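PDB 6AF0: Ctr9 protein from Myceliophthora thermophila, which probably binds the RNA polymerase II complex, this chain being the helical, TPR-containing part of a longer protein. Local coordinates for residues D261-Y273 and Y298-T312. Residues are numbered along the deposited sequence; the frame is centred on the assembly and turned at random.
Sequences DSKHANILLGLYY and YTQKSFKLDKNLPLT
Tyr-298 packs against Leu-269, Gly-270 and Tyr-273, and its side chain can be followed outward. Tyr-298 CB lies 3.3 Å from Asn-266 O and close to Gly-270 N. CG, placed beside its own backbone N (chi1 -73°), stays near these two backbone atoms. CD1 borders the side-chain amide of Asn-266. On the other rim, CD2 and CE2 meet the Tyr-273 ring. The planes of these two rings are 13° apart and their centroids 5.7 Å apart. They meet rim to rim, and neither lies over the face of the other. Leu-269 CD2 lies over one face in a CH-pi contact, 3.7 Å from the Tyr-298 ring centroid. It is offset toward the rim and also approaches CE1, CZ and the OH.

The helical segments 263-273 and 298-305 run nearly antiparallel, their axes approaching to 7.8 Å. Between them, Ser-302 OG donates to Lys-263 O at 2.7 Å, in the carbonyl plane and on a lone pair. OG stands anti to the backbone N of Ser-302 (chi1 161°), on the side facing that carbonyl.

The extended Lys-263 chain passes Leu-309 CD2. Lys-263 NZ makes a long salt bridge of 3.9 Å to Asp-306 OD2. Leu-309 CD2 also lies over one face of the His-264 ring. Farther along, Ile-267 CG2 packs 3.5 Å from Leu-311 CD2, which also touches Leu-271 CD1. An apolar side chain of another protein's chain packs on Leu-311.

The contact joins an antiparallel helix pair to the start of helix 310-322, consistent with a TPR-like solenoid. Its chemistry is mainly apolar and aromatic packing. The serine bond adds a directional link, while the long charge pair probably contributes less.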
loop_
_atom_site.group_PDB
_atom_site.type_symbol
_atom_site.label_atom_id
_atom_site.label_comp_id
_atom_site.label_asym_id
_atom_site.label_seq_id
_atom_site.Cartn_x
_atom_site.Cartn_y
_atom_site.Cartn_z
ATOM N N ASP A 261 13.527 -48.458 -10.317
ATOM C CA ASP A 261 12.213 -48.555 -9.714
ATOM C C ASP A 261 12.155 -48.162 -8.225
ATOM O O ASP A 261 11.272 -48.621 -7.506
ATOM C CB ASP A 261 11.661 -49.956 -9.929
ATOM C CG ASP A 261 11.479 -50.274 -11.406
ATOM O OD1 ASP A 261 10.863 -49.444 -12.102
ATOM O OD2 ASP A 261 11.963 -51.336 -11.877
ATOM N N SER A 262 13.059 -47.290 -7.774
ATOM C CA SER A 262 12.945 -46.706 -6.448
ATOM C C SER A 262 11.903 -45.593 -6.495
ATOM O O SER A 262 12.139 -44.504 -7.028
ATOM C CB SER A 262 14.293 -46.167 -5.986
ATOM O OG SER A 262 14.196 -45.598 -4.692
ATOM N N LYS A 263 10.740 -45.885 -5.936
ATOM C CA LYS A 263 9.608 -44.961 -5.945
ATOM C C LYS A 263 9.822 -43.605 -5.237
ATOM O O LYS A 263 9.105 -42.651 -5.534
ATOM C CB LYS A 263 8.382 -45.644 -5.357
ATOM C CG LYS A 263 8.473 -45.923 -3.873
ATOM C CD LYS A 263 7.217 -46.626 -3.379
ATOM C CE LYS A 263 7.362 -47.046 -1.912
ATOM N NZ LYS A 263 6.347 -48.051 -1.484
ATOM N N HIS A 264 10.772 -43.519 -4.305
ATOM C CA HIS A 264 11.072 -42.250 -3.628
ATOM C C HIS A 264 12.141 -41.419 -4.371
ATOM O O HIS A 264 12.022 -40.203 -4.487
ATOM C CB HIS A 264 11.491 -42.498 -2.181
ATOM C CG HIS A 264 10.375 -42.948 -1.289
ATOM N ND1 HIS A 264 9.951 -44.253 -1.239
ATOM C CD2 HIS A 264 9.597 -42.272 -0.407
ATOM C CE1 HIS A 264 8.961 -44.365 -0.367
ATOM N NE2 HIS A 264 8.726 -43.179 0.155
ATOM N N ALA A 265 13.182 -42.066 -4.879
ATOM C CA ALA A 265 14.214 -41.348 -5.642
ATOM C C ALA A 265 13.632 -40.640 -6.858
ATOM O O ALA A 265 14.049 -39.538 -7.210
ATOM C CB ALA A 265 15.331 -42.289 -6.081
ATOM N N ASN A 266 12.690 -41.289 -7.521
ATOM C CA ASN A 266 12.036 -40.668 -8.660
ATOM C C ASN A 266 11.347 -39.331 -8.278
ATOM O O ASN A 266 11.570 -38.296 -8.915
ATOM C CB ASN A 266 11.038 -41.647 -9.285
ATOM C CG ASN A 266 11.705 -42.759 -10.092
ATOM O OD1 ASN A 266 11.574 -43.939 -9.759
ATOM N ND2 ASN A 266 12.389 -42.396 -11.178
ATOM N N ILE A 267 10.533 -39.358 -7.232
ATOM C CA ILE A 267 9.837 -38.160 -6.792
ATOM C C ILE A 267 10.827 -37.055 -6.491
ATOM O O ILE A 267 10.688 -35.921 -6.983
ATOM C CB ILE A 267 8.983 -38.410 -5.533
ATOM C CG1 ILE A 267 7.886 -39.407 -5.823
ATOM C CG2 ILE A 267 8.270 -37.141 -5.109
ATOM C CD1 ILE A 267 6.999 -38.986 -6.983
ATOM N N LEU A 268 11.822 -37.403 -5.689
ATOM C CA LEU A 268 12.777 -36.438 -5.211
ATOM C C LEU A 268 13.493 -35.752 -6.378
ATOM O O LEU A 268 13.722 -34.548 -6.340
ATOM C CB LEU A 268 13.762 -37.125 -4.270
ATOM C CG LEU A 268 13.163 -37.648 -2.972
ATOM C CD1 LEU A 268 14.186 -38.424 -2.150
ATOM C CD2 LEU A 268 12.640 -36.478 -2.177
ATOM N N LEU A 269 13.803 -36.521 -7.419
ATOM C CA LEU A 269 14.430 -35.997 -8.627
ATOM C C LEU A 269 13.480 -35.095 -9.389
ATOM O O LEU A 269 13.865 -33.993 -9.776
ATOM C CB LEU A 269 14.899 -37.130 -9.523
ATOM C CG LEU A 269 15.974 -36.828 -10.569
ATOM C CD1 LEU A 269 17.194 -36.131 -10.001
ATOM C CD2 LEU A 269 16.382 -38.166 -11.148
ATOM N N GLY A 270 12.240 -35.535 -9.583
ATOM C CA GLY A 270 11.181 -34.639 -10.078
ATOM C C GLY A 270 11.051 -33.341 -9.271
ATOM O O GLY A 270 10.745 -32.279 -9.813
ATOM N N LEU A 271 11.299 -33.405 -7.971
ATOM C CA LEU A 271 11.191 -32.197 -7.167
ATOM C C LEU A 271 12.380 -31.301 -7.406
ATOM O O LEU A 271 12.294 -30.072 -7.264
ATOM C CB LEU A 271 11.029 -32.511 -5.677
ATOM C CG LEU A 271 9.761 -33.276 -5.326
ATOM C CD1 LEU A 271 9.813 -33.552 -3.844
ATOM C CD2 LEU A 271 8.479 -32.540 -5.707
ATOM N N TYR A 272 13.504 -31.923 -7.740
ATOM C CA TYR A 272 14.717 -31.171 -8.052
ATOM C C TYR A 272 14.464 -30.357 -9.316
ATOM O O TYR A 272 14.718 -29.144 -9.368
ATOM C CB TYR A 272 15.915 -32.093 -8.245
ATOM C CG TYR A 272 17.059 -31.352 -8.891
ATOM C CD1 TYR A 272 17.956 -30.637 -8.128
ATOM C CD2 TYR A 272 17.221 -31.332 -10.270
ATOM C CE1 TYR A 272 18.986 -29.942 -8.713
ATOM C CE2 TYR A 272 18.247 -30.618 -10.853
ATOM C CZ TYR A 272 19.106 -29.915 -10.063
ATOM O OH TYR A 272 20.141 -29.211 -10.612
ATOM N N TYR A 273 13.943 -31.042 -10.321
ATOM C CA TYR A 273 13.675 -30.413 -11.596
ATOM C C TYR A 273 12.584 -29.386 -11.456
ATOM O O TYR A 273 12.647 -28.381 -12.120
ATOM C CB TYR A 273 13.311 -31.451 -12.670
ATOM C CG TYR A 273 14.506 -32.189 -13.191
ATOM C CD1 TYR A 273 15.432 -31.566 -14.018
ATOM C CD2 TYR A 273 14.726 -33.502 -12.837
ATOM C CE1 TYR A 273 16.535 -32.252 -14.478
ATOM C CE2 TYR A 273 15.828 -34.186 -13.280
ATOM C CZ TYR A 273 16.728 -33.561 -14.103
ATOM O OH TYR A 273 17.817 -34.258 -14.557
ATOM N N TYR A 298 9.446 -38.257 -13.990
ATOM C CA TYR A 298 9.848 -38.728 -12.689
ATOM C C TYR A 298 8.703 -38.939 -11.734
ATOM O O TYR A 298 8.781 -39.762 -10.842
ATOM C CB TYR A 298 10.878 -37.783 -12.104
ATOM C CG TYR A 298 12.189 -37.922 -12.791
ATOM C CD1 TYR A 298 12.758 -39.171 -12.957
ATOM C CD2 TYR A 298 12.871 -36.818 -13.278
ATOM C CE1 TYR A 298 13.961 -39.333 -13.591
ATOM C CE2 TYR A 298 14.098 -36.970 -13.900
ATOM C CZ TYR A 298 14.628 -38.232 -14.066
ATOM O OH TYR A 298 15.840 -38.371 -14.709
ATOM N N THR A 299 7.629 -38.209 -11.925
ATOM C CA THR A 299 6.559 -38.275 -10.983
ATOM C C THR A 299 5.575 -39.304 -11.445
ATOM O O THR A 299 5.012 -40.038 -10.641
ATOM C CB THR A 299 5.872 -36.913 -10.824
ATOM O OG1 THR A 299 6.859 -35.869 -10.641
ATOM C CG2 THR A 299 4.921 -36.951 -9.650
ATOM N N GLN A 300 5.346 -39.348 -12.748
ATOM C CA GLN A 300 4.515 -40.398 -13.293
ATOM C C GLN A 300 5.175 -41.746 -13.022
ATOM O O GLN A 300 4.503 -42.671 -12.575
ATOM C CB GLN A 300 4.273 -40.177 -14.786
ATOM C CG GLN A 300 3.420 -41.259 -15.417
ATOM C CD GLN A 300 2.376 -40.691 -16.329
ATOM O OE1 GLN A 300 2.695 -39.962 -17.266
ATOM N NE2 GLN A 300 1.117 -41.016 -16.060
ATOM N N LYS A 301 6.485 -41.834 -13.267
ATOM C CA LYS A 301 7.203 -43.095 -13.133
ATOM C C LYS A 301 6.999 -43.565 -11.731
ATOM O O LYS A 301 6.586 -44.700 -11.498
ATOM C CB LYS A 301 8.700 -42.954 -13.434
ATOM C CG LYS A 301 9.426 -44.284 -13.687
ATOM C CD LYS A 301 10.557 -44.126 -14.707
ATOM C CE LYS A 301 10.058 -43.869 -16.141
ATOM N NZ LYS A 301 9.976 -45.122 -16.950
ATOM N N SER A 302 7.239 -42.662 -10.795
ATOM C CA SER A 302 7.097 -43.001 -9.390
ATOM C C SER A 302 5.661 -43.353 -8.966
ATOM O O SER A 302 5.446 -44.110 -8.011
ATOM C CB SER A 302 7.614 -41.869 -8.532
ATOM O OG SER A 302 7.096 -42.001 -7.221
ATOM N N PHE A 303 4.694 -42.782 -9.673
ATOM C CA PHE A 303 3.267 -43.022 -9.422
ATOM C C PHE A 303 2.763 -44.377 -9.900
ATOM O O PHE A 303 1.891 -44.967 -9.257
ATOM C CB PHE A 303 2.414 -41.953 -10.100
ATOM C CG PHE A 303 0.962 -42.047 -9.740
ATOM C CD1 PHE A 303 0.021 -42.473 -10.666
ATOM C CD2 PHE A 303 0.548 -41.746 -8.445
ATOM C CE1 PHE A 303 -1.306 -42.573 -10.309
ATOM C CE2 PHE A 303 -0.781 -41.841 -8.084
ATOM C CZ PHE A 303 -1.709 -42.258 -9.016
ATOM N N LYS A 304 3.277 -44.831 -11.044
ATOM C CA LYS A 304 3.079 -46.204 -11.500
ATOM C C LYS A 304 3.543 -47.264 -10.481
ATOM O O LYS A 304 2.937 -48.315 -10.369
ATOM C CB LYS A 304 3.819 -46.434 -12.811
ATOM C CG LYS A 304 3.294 -45.591 -13.944
ATOM C CD LYS A 304 3.891 -46.017 -15.274
ATOM C CE LYS A 304 2.879 -45.845 -16.403
ATOM N NZ LYS A 304 2.426 -44.432 -16.575
ATOM N N LEU A 305 4.620 -46.978 -9.756
ATOM C CA LEU A 305 5.157 -47.904 -8.760
ATOM C C LEU A 305 4.306 -47.946 -7.507
ATOM O O LEU A 305 4.100 -49.026 -6.948
ATOM C CB LEU A 305 6.588 -47.525 -8.405
ATOM C CG LEU A 305 7.559 -47.424 -9.591
ATOM C CD1 LEU A 305 8.854 -46.700 -9.224
ATOM C CD2 LEU A 305 7.852 -48.810 -10.125
ATOM N N ASP A 306 3.826 -46.781 -7.064
ATOM C CA ASP A 306 2.894 -46.692 -5.931
ATOM C C ASP A 306 1.881 -45.580 -6.134
ATOM O O ASP A 306 2.220 -44.406 -6.102
ATOM C CB ASP A 306 3.640 -46.450 -4.624
ATOM C CG ASP A 306 2.751 -46.638 -3.397
ATOM O OD1 ASP A 306 1.715 -47.318 -3.513
ATOM O OD2 ASP A 306 3.097 -46.141 -2.299
ATOM N N LYS A 307 0.629 -45.970 -6.334
ATOM C CA LYS A 307 -0.487 -45.032 -6.481
ATOM C C LYS A 307 -0.905 -44.386 -5.159
ATOM O O LYS A 307 -1.598 -43.377 -5.144
ATOM C CB LYS A 307 -1.680 -45.755 -7.097
ATOM C CG LYS A 307 -1.501 -46.118 -8.570
ATOM C CD LYS A 307 -2.670 -46.968 -9.042
ATOM C CE LYS A 307 -2.798 -46.982 -10.554
ATOM N NZ LYS A 307 -4.040 -47.700 -10.957
ATOM N N ASN A 308 -0.460 -44.975 -4.058
ATOM C CA ASN A 308 -0.819 -44.540 -2.709
ATOM C C ASN A 308 0.256 -43.750 -1.990
ATOM O O ASN A 308 0.147 -43.563 -0.774
ATOM C CB ASN A 308 -1.108 -45.773 -1.862
ATOM C CG ASN A 308 -2.130 -46.675 -2.497
ATOM O OD1 ASN A 308 -2.582 -46.439 -3.631
ATOM N ND2 ASN A 308 -2.531 -47.704 -1.760
ATOM N N LEU A 309 1.291 -43.335 -2.731
ATOM C CA LEU A 309 2.481 -42.694 -2.155
ATOM C C LEU A 309 2.226 -41.200 -2.066
ATOM O O LEU A 309 2.153 -40.519 -3.086
ATOM C CB LEU A 309 3.724 -42.981 -2.997
ATOM C CG LEU A 309 5.065 -42.522 -2.423
ATOM C CD1 LEU A 309 5.302 -43.096 -1.043
ATOM C CD2 LEU A 309 6.197 -42.919 -3.363
ATOM N N PRO A 310 2.073 -40.686 -0.846
ATOM C CA PRO A 310 1.571 -39.335 -0.585
ATOM C C PRO A 310 2.267 -38.206 -1.338
ATOM O O PRO A 310 1.618 -37.464 -2.075
ATOM C CB PRO A 310 1.758 -39.183 0.928
ATOM C CG PRO A 310 1.628 -40.583 1.450
ATOM C CD PRO A 310 2.260 -41.450 0.401
ATOM N N LEU A 311 3.571 -38.074 -1.166
ATOM C CA LEU A 311 4.320 -37.006 -1.839
ATOM C C LEU A 311 4.068 -37.027 -3.338
ATOM O O LEU A 311 3.819 -36.012 -3.947
ATOM C CB LEU A 311 5.820 -37.153 -1.578
ATOM C CG LEU A 311 6.727 -35.966 -1.873
ATOM C CD1 LEU A 311 6.367 -34.789 -0.972
ATOM C CD2 LEU A 311 8.190 -36.372 -1.674
ATOM N N THR A 312 4.145 -38.198 -3.933
ATOM C CA THR A 312 3.862 -38.326 -5.349
ATOM C C THR A 312 2.467 -37.816 -5.649
ATOM O O THR A 312 2.263 -37.003 -6.557
ATOM C CB THR A 312 3.981 -39.792 -5.770
ATOM O OG1 THR A 312 5.236 -40.303 -5.291
ATOM C CG2 THR A 312 3.857 -39.946 -7.303
#